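Local coordinates for Cgl0159-like domain-containing protein (Corynebacterium glutamicum, PDB 3FOK) that is of unknown function but belongs to the Cgl0159-like family and folds as a TIM barrel, five copies of which form the assembly, at residues K146-I151 against E182-N187; S112-G117 against M125-T130; N152-G157 against S186-G191; L197-V202 against P224-M229. One frame throughout, in Å; residues are numbered along the deposited sequence.

Interaction 1 of 4, residues K146-I151 against E182-N187; sequences KTLVRI and EPFMSN
Arg-150 and Phe-184 are paired neighbours on two parallel strands, 146-151 and 182-187, and the arginine is the side chain to follow. Arg-150 CB lies 3.7 Å from Ser-186 OG. The next carbon, Arg-150 CG, stands beside the backbone N (chi1 -77°) and meets Phe-184 CB obliquely at 4.0 Å. CD stays alongside the Ser-186 hydroxyl, which itself bonds to Asn-195. The chain then bends at chi3 and carries the guanidinium away from Phe-184, with its plane 72° from the ring. Its nitrogens end in salt bridges with Asp-127 and Glu-124, and NH2 also reaches Gly-117 O, so the group is gripped from several directions.

Leu-148 lies on the same face as Arg-150, and its CD2 touches the edge of the Phe-184 ring. At the start of the segment, Lys-146 NZ forms a salt bridge with Glu-182 OE1 at 3.0 Å, meeting the oxygen from above the carboxylate plane; Lys-222 is a second partner of that oxygen. Beneath the side chains the backbones bond alternately: Val-149 N donates to Glu-182 O at 2.8 Å and Ile-151 N to Phe-184 O at 2.7 Å, while the bond from Phe-184 N to Val-149 O is weak. Val-149 and Ile-151 turn to the other face, against helix 158-174. These are the two strands of a beta-alpha-beta unit, a building block of the TIM barrel, with charged residues facing its interior.

Interaction 2 of 4, residues S112-G117 against M125-T130; sequences SMNRGG and MDDRYT
Asn-114 lies flat over Tyr-129 in the long loop that follows strand 108-112 of the TIM barrel, where the chain doubles back so that 112-117 packs against 125-130. The two side chains run side by side and point the same way, their amide and ring planes 18° apart, and Asn-114 CB stands 3.6 Å from the ring centroid of Tyr-129, almost on the ring normal: a CH-pi contact over the face. The asparagine reaches this stacked position because its CG sits between the backbone N and the carbonyl carbon (chi1 62°). Met-113, a selenomethionine, adds its CB at 3.6 Å from Tyr-129 CD1, approaching obliquely. The phenol end of the tyrosine is bonded to Thr-165 on helix 158-174, which fixes the ring between loop and helix.

The polar side of the loop uses backbone amides. Arg-115 N donates to Thr-130 OG1 at 3.2 Å, and Gly-116 N donates to Arg-128 O at 3.0 Å, in the carbonyl plane and on a lone pair. The side chain of Arg-115 heads away, its NE bonding to the backbone O of Asp-50. Arg-128 likewise leaves the contact, pairing with Glu-163 of a neighbouring subunit, so the outer side of this loop helps to build the assembly. A water joins the two segments as well, donating to Asp-126 O and weakly to Gly-116 O.

Asp-127, the centre of an inverse gamma turn, divides its carboxylate: OD2 is taken up by Arg-150, while OD1 of Asp-127 accepts Gly-117 N at 2.8 Å, the nitrogen lying well above the carboxylate plane.

Interaction 3 of 4, residues N152-G157 against S186-G191; sequences NLSDAG and SNWVNG
The indole of Trp-188 and the carboxylate of Asp-155 meet edge to edge, their planes 27° apart. They join a beta-alpha loop of the TIM barrel to the end of the next strand. NE1 of Trp-188 donates to Asp-155 OD2 at 2.7 Å, the oxygen lying close to the ring plane and accepting on its anti lone pair. Ser-154 OG also sits near the plane at the indole edge. The amide of Asn-152 comes in obliquely, turned 39° from the ring and crossing the tryptophan at about a right angle. Met-125, from the loop after strand 108-112, packs against all three of Asn-152, Asp-155 and Trp-188.

Strand 144-151 ends, a type I turn runs from Asn-152 to Asp-155, and helix 158-174 follows. The turn is closed by Asp-155 N bonding to Asn-152 O at 3.0 Å. Asp-155 then links loop, helix start and next strand, because its other oxygen, OD1, accepts Gly-157 N at 2.8 Å, a capping bond in the form of an Asx turn. With both oxygens engaged, the carboxylate is fixed in rotation and presents OD2 to the indole. Leu-153 reaches outward to pack on Ala-121 of a neighbouring subunit.

Where the backbones part, Ser-186 O receives Asn-152 CA in a CA-H...O contact at 3.3 Å, and a water links the two backbones, accepting from Leu-153 N and donating to Ser-186 O, 2.9 Å from each.

Interaction 4 of 4, residues L197-V202 against P224-M229; sequences LSTDAV and PVVEEM
Thr-199 and Glu-227 make the one direct polar link between the start of helix 199-210 and the loop after strand 219-224, in the fold's next beta-alpha-beta unit of the TIM barrel. Thr-199 OG1 donates to Glu-227 O at a short 2.5 Å, arriving from well above the carbonyl plane. The hydroxyl is placed for this by standing beside its own backbone N (chi1 -53°), which leaves CG2 to brush the same carbonyl. Glu-228, in a left-handed backbone conformation, brings its CB to 3.7 Å from Thr-199 OG1.

The rest of the first shell is apolar. Val-202, one helical turn on, points at the loop with CG2, which meets Val-226 CG2 at 3.9 Å as the two side chains slide past each other in opposite directions. Val-202 CG2 also meets Pro-224 CG at 4.2 Å. Leu-197 lays CD2 against that ring carbon from another direction, 4.0 Å from Pro-224 CG. Pro-224 is thus touched by a residue of the helix and one two residues before it, and both Leu-197 and Pro-224 touch Phe-184 of strand 179-189.

Outside this shell, Ser-198 is the N-cap of the helix. Ser-198 OG accepts a weak bond from Ala-201 N at 3.5 Å and is also held by Asp-196, which helps to set where the first turn begins. Val-225 faces the other way, onto helix 252-261. Farther out, Arg-231 joins the two sides through charge: its NH2 takes Asp-200 OD1 and its NH1 takes Glu-228 OE1.

Overall arrangement
Interaction 1 is the buried core of the set, two barrel strands joined by backbone bonds, with charges turned inward. Interaction 3 continues the same strands to their ends, where register gives way to side-chain and water links at a partly exposed loop. Interaction 2, also buried, packs against them, meeting interaction 1 through a salt bridge and interaction 3 through the packing of Met-125. Interaction 4 lies on the other flank, partly exposed and mostly apolar, touching interaction 1 through Phe-184 and Met-185. Interactions 2 and 4 do not meet, their centres being about 24 Å apart. Neighbouring subunits come within reach of all four contacts, of more residues in interactions 2 and 3 than in 1 and 4.

Interaction 1 of 4, residues K146-I151 against E182-N187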
loop_
_atom_site.group_PDB
_atom_site.type_symbol
_atom_site.label_atom_id
_atom_site.label_comp_id
_atom_site.label_asym_id
_atom_site.label_seq_id
_atom_site.Cartn_x
_atom_site.Cartn_y
_atom_site.Cartn_z
ATOM N N LYS A 146 -19.761 -13.011 6.060
ATOM C CA LYS A 146 -20.132 -13.272 4.674
ATOM C C LYS A 146 -19.438 -12.304 3.723
ATOM O O LYS A 146 -19.245 -11.124 4.039
ATOM C CB LYS A 146 -21.657 -13.208 4.510
ATOM C CG LYS A 146 -22.200 -12.018 3.734
ATOM C CD LYS A 146 -22.278 -12.272 2.237
ATOM C CE LYS A 146 -22.906 -11.069 1.540
ATOM N NZ LYS A 146 -23.244 -11.309 0.117
ATOM N N THR A 147 -19.073 -12.820 2.552
ATOM C CA THR A 147 -18.372 -12.043 1.536
ATOM C C THR A 147 -18.954 -12.273 0.146
ATOM O O THR A 147 -19.464 -13.352 -0.149
ATOM C CB THR A 147 -16.888 -12.453 1.475
ATOM O OG1 THR A 147 -16.263 -12.212 2.739
ATOM C CG2 THR A 147 -16.167 -11.674 0.392
ATOM N N LEU A 148 -18.866 -11.256 -0.706
ATOM C CA LEU A 148 -19.334 -11.372 -2.079
ATOM C C LEU A 148 -18.051 -11.459 -2.907
ATOM O O LEU A 148 -17.224 -10.552 -2.872
ATOM C CB LEU A 148 -20.129 -10.132 -2.493
ATOM C CG LEU A 148 -21.171 -10.268 -3.614
ATOM C CD1 LEU A 148 -21.245 -8.952 -4.375
ATOM C CD2 LEU A 148 -20.819 -11.396 -4.565
ATOM N N VAL A 149 -17.877 -12.552 -3.640
ATOM C CA VAL A 149 -16.682 -12.724 -4.454
ATOM C C VAL A 149 -17.022 -12.911 -5.923
ATOM O O VAL A 149 -17.092 -14.035 -6.416
ATOM C CB VAL A 149 -15.854 -13.948 -3.999
ATOM C CG1 VAL A 149 -14.478 -13.914 -4.653
ATOM C CG2 VAL A 149 -15.723 -13.961 -2.483
ATOM N N ARG A 150 -17.239 -11.806 -6.623
ATOM C CA ARG A 150 -17.542 -11.870 -8.042
ATOM C C ARG A 150 -16.224 -11.876 -8.793
ATOM O O ARG A 150 -15.365 -11.024 -8.575
ATOM C CB ARG A 150 -18.413 -10.686 -8.458
ATOM C CG ARG A 150 -19.866 -10.846 -8.040
ATOM C CD ARG A 150 -20.653 -9.587 -8.302
ATOM N NE ARG A 150 -20.165 -8.493 -7.475
ATOM C CZ ARG A 150 -20.583 -7.238 -7.569
ATOM N NH1 ARG A 150 -21.505 -6.913 -8.464
ATOM N NH2 ARG A 150 -20.075 -6.311 -6.771
ATOM N N ILE A 151 -16.072 -12.855 -9.673
ATOM C CA ILE A 151 -14.850 -13.024 -10.440
ATOM C C ILE A 151 -15.032 -12.675 -11.912
ATOM O O ILE A 151 -15.620 -13.443 -12.678
ATOM C CB ILE A 151 -14.355 -14.480 -10.306
ATOM C CG1 ILE A 151 -14.182 -14.818 -8.822
ATOM C CG2 ILE A 151 -13.068 -14.676 -11.081
ATOM C CD1 ILE A 151 -13.901 -16.275 -8.533
ATOM N N GLU A 182 -19.819 -15.909 -1.253
ATOM C CA GLU A 182 -20.804 -15.952 -2.328
ATOM C C GLU A 182 -20.041 -15.713 -3.625
ATOM O O GLU A 182 -19.788 -14.570 -4.002
ATOM C CB GLU A 182 -21.861 -14.860 -2.137
ATOM C CG GLU A 182 -23.093 -15.017 -3.027
ATOM C CD GLU A 182 -24.102 -13.891 -2.844
ATOM O OE1 GLU A 182 -24.329 -13.469 -1.690
ATOM O OE2 GLU A 182 -24.680 -13.436 -3.853
ATOM N N PRO A 183 -19.655 -16.796 -4.323
ATOM C CA PRO A 183 -18.910 -16.681 -5.576
ATOM C C PRO A 183 -19.787 -16.571 -6.816
ATOM O O PRO A 183 -20.950 -16.976 -6.815
ATOM C CB PRO A 183 -18.084 -17.951 -5.582
ATOM C CG PRO A 183 -19.079 -18.942 -5.061
ATOM C CD PRO A 183 -19.745 -18.208 -3.906
ATOM N N PHE A 184 -19.195 -16.028 -7.873
ATOM C CA PHE A 184 -19.861 -15.838 -9.154
ATOM C C PHE A 184 -18.804 -15.556 -10.205
ATOM O O PHE A 184 -17.744 -15.009 -9.900
ATOM C CB PHE A 184 -20.768 -14.604 -9.132
ATOM C CG PHE A 184 -22.132 -14.835 -8.568
ATOM C CD1 PHE A 184 -23.036 -15.670 -9.214
ATOM C CD2 PHE A 184 -22.538 -14.158 -7.423
ATOM C CE1 PHE A 184 -24.333 -15.826 -8.727
ATOM C CE2 PHE A 184 -23.827 -14.306 -6.928
ATOM C CZ PHE A 184 -24.730 -15.142 -7.583
HETATM N N MSE A 185 -19.094 -15.943 -11.439
HETATM C CA MSE A 185 -18.215 -15.624 -12.546
HETATM C C MSE A 185 -19.043 -14.479 -13.108
HETATM O O MSE A 185 -20.261 -14.614 -13.234
HETATM C CB MSE A 185 -18.138 -16.771 -13.558
HETATM C CG MSE A 185 -17.437 -18.029 -13.048
HETATM SE SE MSE A 185 -15.560 -17.810 -12.617
HETATM C CE MSE A 185 -15.768 -17.205 -10.823
ATOM N N SER A 186 -18.417 -13.347 -13.403
ATOM C CA SER A 186 -19.166 -12.210 -13.925
ATOM C C SER A 186 -18.529 -11.633 -15.178
ATOM O O SER A 186 -17.320 -11.731 -15.369
ATOM C CB SER A 186 -19.277 -11.119 -12.858
ATOM O OG SER A 186 -19.955 -11.592 -11.708
ATOM N N ASN A 187 -19.350 -11.032 -16.030
ATOM C CA ASN A 187 -18.853 -10.431 -17.260
ATOM C C ASN A 187 -19.489 -9.077 -17.492
ATOM O O ASN A 187 -20.574 -8.789 -16.983
ATOM C CB ASN A 187 -19.166 -11.313 -18.474
ATOM C CG ASN A 187 -18.651 -12.726 -18.325
ATOM O OD1 ASN A 187 -19.341 -13.598 -17.797
ATOM N ND2 ASN A 187 -17.432 -12.960 -18.787
#

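Interaction 2 of 4, residues S112-G117 against M125-T130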
loop_
_atom_site.group_PDB
_atom_site.type_symbol
_atom_site.label_atom_id
_atom_site.label_comp_id
_atom_site.label_asym_id
_atom_site.label_seq_id
_atom_site.Cartn_x
_atom_site.Cartn_y
_atom_site.Cartn_z
ATOM N N SER A 112 -22.066 -8.932 6.763
ATOM C CA SER A 112 -21.560 -8.729 5.411
ATOM C C SER A 112 -20.298 -7.879 5.526
ATOM O O SER A 112 -20.315 -6.819 6.141
ATOM C CB SER A 112 -22.620 -8.007 4.571
ATOM O OG SER A 112 -22.142 -7.716 3.273
HETATM N N MSE A 113 -19.207 -8.338 4.925
HETATM C CA MSE A 113 -17.937 -7.626 5.014
HETATM C C MSE A 113 -17.628 -6.605 3.919
HETATM O O MSE A 113 -17.141 -5.512 4.219
HETATM C CB MSE A 113 -16.791 -8.635 5.083
HETATM C CG MSE A 113 -16.902 -9.623 6.230
HETATM SE SE MSE A 113 -15.413 -10.863 6.300
HETATM C CE MSE A 113 -14.142 -9.742 7.235
ATOM N N ASN A 114 -17.896 -6.952 2.662
ATOM C CA ASN A 114 -17.591 -6.045 1.560
ATOM C C ASN A 114 -18.769 -5.560 0.720
ATOM O O ASN A 114 -19.562 -6.349 0.216
ATOM C CB ASN A 114 -16.527 -6.671 0.644
ATOM C CG ASN A 114 -16.986 -7.966 -0.006
ATOM O OD1 ASN A 114 -16.516 -8.320 -1.088
ATOM N ND2 ASN A 114 -17.890 -8.682 0.649
ATOM N N ARG A 115 -18.843 -4.243 0.560
ATOM C CA ARG A 115 -19.905 -3.588 -0.200
ATOM C C ARG A 115 -19.347 -2.542 -1.164
ATOM O O ARG A 115 -20.099 -1.798 -1.783
ATOM C CB ARG A 115 -20.882 -2.904 0.762
ATOM C CG ARG A 115 -22.074 -3.748 1.231
ATOM C CD ARG A 115 -22.006 -5.173 0.729
ATOM N NE ARG A 115 -23.324 -5.699 0.397
ATOM C CZ ARG A 115 -23.527 -6.710 -0.440
ATOM N NH1 ARG A 115 -22.498 -7.303 -1.028
ATOM N NH2 ARG A 115 -24.760 -7.123 -0.693
ATOM N N GLY A 116 -18.026 -2.500 -1.292
ATOM C CA GLY A 116 -17.376 -1.533 -2.160
ATOM C C GLY A 116 -17.793 -1.532 -3.620
ATOM O O GLY A 116 -17.908 -0.467 -4.232
ATOM N N GLY A 117 -18.004 -2.717 -4.186
ATOM C CA GLY A 117 -18.409 -2.815 -5.578
ATOM C C GLY A 117 -19.855 -2.404 -5.770
ATOM O O GLY A 117 -20.721 -3.241 -6.013
HETATM N N MSE A 125 -16.281 -4.210 -9.794
HETATM C CA MSE A 125 -15.600 -5.496 -9.709
HETATM C C MSE A 125 -14.538 -5.374 -8.614
HETATM O O MSE A 125 -14.026 -6.373 -8.109
HETATM C CB MSE A 125 -14.950 -5.879 -11.041
HETATM C CG MSE A 125 -15.938 -6.305 -12.117
HETATM SE SE MSE A 125 -17.345 -7.471 -11.462
HETATM C CE MSE A 125 -16.261 -8.949 -10.813
ATOM N N ASP A 126 -14.221 -4.132 -8.256
ATOM C CA ASP A 126 -13.246 -3.825 -7.212
ATOM C C ASP A 126 -14.043 -3.681 -5.912
ATOM O O ASP A 126 -14.121 -2.609 -5.320
ATOM C CB ASP A 126 -12.514 -2.524 -7.573
ATOM C CG ASP A 126 -11.538 -2.074 -6.505
ATOM O OD1 ASP A 126 -10.979 -2.929 -5.788
ATOM O OD2 ASP A 126 -11.318 -0.853 -6.399
ATOM N N ASP A 127 -14.630 -4.799 -5.491
ATOM C CA ASP A 127 -15.478 -4.897 -4.303
ATOM C C ASP A 127 -14.714 -4.819 -2.982
ATOM O O ASP A 127 -14.528 -5.833 -2.305
ATOM C CB ASP A 127 -16.247 -6.218 -4.348
ATOM C CG ASP A 127 -17.679 -6.076 -3.887
ATOM O OD1 ASP A 127 -17.939 -5.264 -2.973
ATOM O OD2 ASP A 127 -18.546 -6.790 -4.435
ATOM N N ARG A 128 -14.310 -3.613 -2.597
ATOM C CA ARG A 128 -13.546 -3.408 -1.371
ATOM C C ARG A 128 -14.290 -3.709 -0.064
ATOM O O ARG A 128 -15.520 -3.663 -0.000
ATOM C CB ARG A 128 -12.997 -1.980 -1.373
ATOM C CG ARG A 128 -11.984 -1.762 -2.494
ATOM C CD ARG A 128 -11.922 -0.315 -2.959
ATOM N NE ARG A 128 -10.641 0.315 -2.660
ATOM C CZ ARG A 128 -9.707 0.596 -3.561
ATOM N NH1 ARG A 128 -9.899 0.308 -4.834
ATOM N NH2 ARG A 128 -8.579 1.177 -3.184
ATOM N N TYR A 129 -13.524 -4.037 0.975
ATOM C CA TYR A 129 -14.074 -4.356 2.285
ATOM C C TYR A 129 -14.394 -3.094 3.070
ATOM O O TYR A 129 -13.524 -2.458 3.663
ATOM C CB TYR A 129 -13.105 -5.276 3.029
ATOM C CG TYR A 129 -13.201 -6.686 2.508
ATOM C CD1 TYR A 129 -13.781 -7.695 3.277
ATOM C CD2 TYR A 129 -12.813 -6.989 1.205
ATOM C CE1 TYR A 129 -13.983 -8.970 2.759
ATOM C CE2 TYR A 129 -13.011 -8.260 0.671
ATOM C CZ TYR A 129 -13.596 -9.244 1.453
ATOM O OH TYR A 129 -13.794 -10.494 0.922
ATOM N N THR A 130 -15.680 -2.763 3.072
ATOM C CA THR A 130 -16.203 -1.557 3.701
ATOM C C THR A 130 -17.121 -1.735 4.908
ATOM O O THR A 130 -17.532 -0.741 5.514
ATOM C CB THR A 130 -16.991 -0.742 2.663
ATOM O OG1 THR A 130 -18.066 -1.548 2.159
ATOM C CG2 THR A 130 -16.094 -0.346 1.499
HETATM O O HOH W 1 -14.860 -0.068 -4.234
#

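Interaction 3 of 4, residues N152-G157 against S186-G191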
loop_
_atom_site.group_PDB
_atom_site.type_symbol
_atom_site.label_atom_id
_atom_site.label_comp_id
_atom_site.label_asym_id
_atom_site.label_seq_id
_atom_site.Cartn_x
_atom_site.Cartn_y
_atom_site.Cartn_z
ATOM N N ASN A 152 -14.519 -11.512 -12.303
ATOM C CA ASN A 152 -14.618 -11.058 -13.685
ATOM C C ASN A 152 -13.240 -11.139 -14.334
ATOM O O ASN A 152 -12.378 -10.293 -14.098
ATOM C CB ASN A 152 -15.150 -9.624 -13.722
ATOM C CG ASN A 152 -15.518 -9.168 -15.116
ATOM O OD1 ASN A 152 -16.473 -8.404 -15.294
ATOM N ND2 ASN A 152 -14.759 -9.617 -16.111
ATOM N N LEU A 153 -13.052 -12.163 -15.159
ATOM C CA LEU A 153 -11.782 -12.400 -15.834
ATOM C C LEU A 153 -11.217 -11.265 -16.682
ATOM O O LEU A 153 -10.012 -11.198 -16.896
ATOM C CB LEU A 153 -11.885 -13.660 -16.688
ATOM C CG LEU A 153 -12.137 -14.955 -15.913
ATOM C CD1 LEU A 153 -12.186 -16.130 -16.876
ATOM C CD2 LEU A 153 -11.032 -15.158 -14.884
ATOM N N SER A 154 -12.065 -10.367 -17.164
ATOM C CA SER A 154 -11.569 -9.273 -17.991
ATOM C C SER A 154 -11.443 -7.957 -17.234
ATOM O O SER A 154 -11.114 -6.932 -17.825
ATOM C CB SER A 154 -12.482 -9.065 -19.198
ATOM O OG SER A 154 -13.699 -8.460 -18.806
ATOM N N ASP A 155 -11.689 -7.986 -15.929
ATOM C CA ASP A 155 -11.615 -6.770 -15.121
ATOM C C ASP A 155 -10.556 -6.863 -14.020
ATOM O O ASP A 155 -10.688 -7.643 -13.081
ATOM C CB ASP A 155 -12.985 -6.491 -14.502
ATOM C CG ASP A 155 -13.104 -5.089 -13.958
ATOM O OD1 ASP A 155 -12.195 -4.663 -13.219
ATOM O OD2 ASP A 155 -14.112 -4.417 -14.262
ATOM N N ALA A 156 -9.514 -6.045 -14.136
ATOM C CA ALA A 156 -8.414 -6.031 -13.170
ATOM C C ALA A 156 -8.861 -5.848 -11.723
ATOM O O ALA A 156 -8.143 -6.221 -10.795
ATOM C CB ALA A 156 -7.410 -4.939 -13.539
ATOM N N GLY A 157 -10.044 -5.274 -11.533
ATOM C CA GLY A 157 -10.555 -5.061 -10.191
ATOM C C GLY A 157 -10.759 -6.358 -9.431
ATOM O O GLY A 157 -10.777 -6.368 -8.201
ATOM N N SER A 186 -18.417 -13.347 -13.403
ATOM C CA SER A 186 -19.166 -12.210 -13.925
ATOM C C SER A 186 -18.529 -11.633 -15.178
ATOM O O SER A 186 -17.320 -11.731 -15.369
ATOM C CB SER A 186 -19.277 -11.119 -12.858
ATOM O OG SER A 186 -19.955 -11.592 -11.708
ATOM N N ASN A 187 -19.350 -11.032 -16.030
ATOM C CA ASN A 187 -18.853 -10.431 -17.260
ATOM C C ASN A 187 -19.489 -9.077 -17.492
ATOM O O ASN A 187 -20.574 -8.789 -16.983
ATOM C CB ASN A 187 -19.166 -11.313 -18.474
ATOM C CG ASN A 187 -18.651 -12.726 -18.325
ATOM O OD1 ASN A 187 -19.341 -13.598 -17.797
ATOM N ND2 ASN A 187 -17.432 -12.960 -18.787
ATOM N N TRP A 188 -18.800 -8.241 -18.257
ATOM C CA TRP A 188 -19.330 -6.937 -18.599
ATOM C C TRP A 188 -20.112 -7.158 -19.885
ATOM O O TRP A 188 -19.557 -7.640 -20.878
ATOM C CB TRP A 188 -18.207 -5.929 -18.850
ATOM C CG TRP A 188 -17.602 -5.363 -17.607
ATOM C CD1 TRP A 188 -16.389 -5.674 -17.072
ATOM C CD2 TRP A 188 -18.186 -4.386 -16.741
ATOM N NE1 TRP A 188 -16.177 -4.946 -15.925
ATOM C CE2 TRP A 188 -17.266 -4.146 -15.700
ATOM C CE3 TRP A 188 -19.398 -3.683 -16.747
ATOM C CZ2 TRP A 188 -17.517 -3.238 -14.667
ATOM C CZ3 TRP A 188 -19.652 -2.776 -15.718
ATOM C CH2 TRP A 188 -18.711 -2.561 -14.694
ATOM N N VAL A 189 -21.400 -6.833 -19.855
ATOM C CA VAL A 189 -22.255 -6.994 -21.025
ATOM C C VAL A 189 -23.084 -5.734 -21.208
ATOM O O VAL A 189 -23.974 -5.445 -20.402
ATOM C CB VAL A 189 -23.203 -8.201 -20.862
ATOM C CG1 VAL A 189 -24.084 -8.343 -22.100
ATOM C CG2 VAL A 189 -22.396 -9.471 -20.639
ATOM N N ASN A 190 -22.786 -4.983 -22.264
ATOM C CA ASN A 190 -23.495 -3.739 -22.544
ATOM C C ASN A 190 -23.304 -2.744 -21.407
ATOM O O ASN A 190 -24.252 -2.073 -20.991
ATOM C CB ASN A 190 -24.992 -3.996 -22.741
ATOM C CG ASN A 190 -25.270 -5.069 -23.778
ATOM O OD1 ASN A 190 -24.672 -5.081 -24.859
ATOM N ND2 ASN A 190 -26.191 -5.977 -23.457
ATOM N N GLY A 191 -22.078 -2.663 -20.899
ATOM C CA GLY A 191 -21.782 -1.731 -19.828
ATOM C C GLY A 191 -22.329 -2.090 -18.458
ATOM O O GLY A 191 -22.281 -1.267 -17.539
HETATM O O HOH W 2 -15.312 -13.826 -15.851
#

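Interaction 4 of 4, residues L197-V202 against P224-M229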
loop_
_atom_site.group_PDB
_atom_site.type_symbol
_atom_site.label_atom_id
_atom_site.label_comp_id
_atom_site.label_asym_id
_atom_site.label_seq_id
_atom_site.Cartn_x
_atom_site.Cartn_y
_atom_site.Cartn_z
ATOM N N LEU A 197 -24.818 -17.522 -14.781
ATOM C CA LEU A 197 -25.472 -18.576 -14.019
ATOM C C LEU A 197 -25.461 -19.956 -14.668
ATOM O O LEU A 197 -26.212 -20.835 -14.264
ATOM C CB LEU A 197 -26.910 -18.169 -13.696
ATOM C CG LEU A 197 -27.035 -16.934 -12.800
ATOM C CD1 LEU A 197 -28.505 -16.638 -12.526
ATOM C CD2 LEU A 197 -26.291 -17.173 -11.494
ATOM N N SER A 198 -24.615 -20.159 -15.668
ATOM C CA SER A 198 -24.544 -21.471 -16.310
ATOM C C SER A 198 -23.869 -22.423 -15.330
ATOM O O SER A 198 -23.013 -22.010 -14.546
ATOM C CB SER A 198 -23.739 -21.403 -17.613
ATOM O OG SER A 198 -22.365 -21.173 -17.357
ATOM N N THR A 199 -24.255 -23.691 -15.381
ATOM C CA THR A 199 -23.708 -24.702 -14.491
ATOM C C THR A 199 -22.183 -24.693 -14.385
ATOM O O THR A 199 -21.636 -24.689 -13.278
ATOM C CB THR A 199 -24.155 -26.111 -14.923
ATOM O OG1 THR A 199 -25.581 -26.136 -15.052
ATOM C CG2 THR A 199 -23.733 -27.148 -13.885
ATOM N N ASP A 200 -21.493 -24.693 -15.522
ATOM C CA ASP A 200 -20.037 -24.712 -15.504
ATOM C C ASP A 200 -19.389 -23.472 -14.896
ATOM O O ASP A 200 -18.318 -23.570 -14.292
ATOM C CB ASP A 200 -19.492 -24.949 -16.910
ATOM C CG ASP A 200 -19.709 -26.375 -17.378
ATOM O OD1 ASP A 200 -19.393 -27.303 -16.605
ATOM O OD2 ASP A 200 -20.187 -26.574 -18.515
ATOM N N ALA A 201 -20.027 -22.313 -15.050
ATOM C CA ALA A 201 -19.475 -21.085 -14.491
ATOM C C ALA A 201 -19.552 -21.144 -12.967
ATOM O O ALA A 201 -18.594 -20.787 -12.275
ATOM C CB ALA A 201 -20.236 -19.880 -15.013
ATOM N N VAL A 202 -20.689 -21.596 -12.443
ATOM C CA VAL A 202 -20.860 -21.699 -11.003
ATOM C C VAL A 202 -19.813 -22.648 -10.435
ATOM O O VAL A 202 -19.204 -22.370 -9.400
ATOM C CB VAL A 202 -22.265 -22.223 -10.641
ATOM C CG1 VAL A 202 -22.377 -22.415 -9.132
ATOM C CG2 VAL A 202 -23.321 -21.247 -11.127
ATOM N N PRO A 224 -26.069 -20.008 -5.953
ATOM C CA PRO A 224 -27.361 -19.772 -6.598
ATOM C C PRO A 224 -27.916 -21.106 -7.094
ATOM O O PRO A 224 -27.151 -21.965 -7.543
ATOM C CB PRO A 224 -26.994 -18.846 -7.748
ATOM C CG PRO A 224 -25.681 -19.409 -8.182
ATOM C CD PRO A 224 -24.964 -19.647 -6.861
ATOM N N VAL A 225 -29.229 -21.291 -6.999
ATOM C CA VAL A 225 -29.835 -22.529 -7.473
ATOM C C VAL A 225 -29.828 -22.445 -8.988
ATOM O O VAL A 225 -30.543 -21.643 -9.583
ATOM C CB VAL A 225 -31.274 -22.685 -6.964
ATOM C CG1 VAL A 225 -31.866 -23.990 -7.469
ATOM C CG2 VAL A 225 -31.283 -22.650 -5.444
ATOM N N VAL A 226 -29.006 -23.283 -9.605
ATOM C CA VAL A 226 -28.842 -23.280 -11.049
ATOM C C VAL A 226 -29.157 -24.621 -11.707
ATOM O O VAL A 226 -29.442 -25.610 -11.034
ATOM C CB VAL A 226 -27.393 -22.844 -11.385
ATOM C CG1 VAL A 226 -27.083 -23.045 -12.852
ATOM C CG2 VAL A 226 -27.212 -21.388 -11.009
ATOM N N GLU A 227 -29.120 -24.630 -13.035
ATOM C CA GLU A 227 -29.373 -25.826 -13.825
ATOM C C GLU A 227 -28.369 -26.911 -13.428
ATOM O O GLU A 227 -27.211 -26.604 -13.155
ATOM C CB GLU A 227 -29.208 -25.502 -15.313
ATOM C CG GLU A 227 -30.083 -26.337 -16.216
ATOM C CD GLU A 227 -31.521 -25.860 -16.202
ATOM O OE1 GLU A 227 -31.791 -24.784 -16.778
ATOM O OE2 GLU A 227 -32.376 -26.553 -15.610
ATOM N N GLU A 228 -28.817 -28.169 -13.381
ATOM C CA GLU A 228 -27.944 -29.309 -13.037
ATOM C C GLU A 228 -27.163 -29.188 -11.684
ATOM O O GLU A 228 -25.955 -29.433 -11.672
ATOM C CB GLU A 228 -26.931 -29.498 -14.181
ATOM C CG GLU A 228 -27.394 -30.379 -15.328
ATOM C CD GLU A 228 -26.303 -30.609 -16.357
ATOM O OE1 GLU A 228 -26.026 -29.682 -17.150
ATOM O OE2 GLU A 228 -25.712 -31.713 -16.362
HETATM N N MSE A 229 -27.887 -28.893 -10.587
HETATM C CA MSE A 229 -27.396 -28.621 -9.213
HETATM C C MSE A 229 -26.772 -29.697 -8.362
HETATM O O MSE A 229 -26.386 -29.451 -7.192
HETATM C CB MSE A 229 -28.535 -28.107 -8.358
HETATM C CG MSE A 229 -28.702 -26.586 -8.359
HETATM SE SE MSE A 229 -27.193 -25.657 -7.641
HETATM C CE MSE A 229 -27.778 -25.486 -5.812
#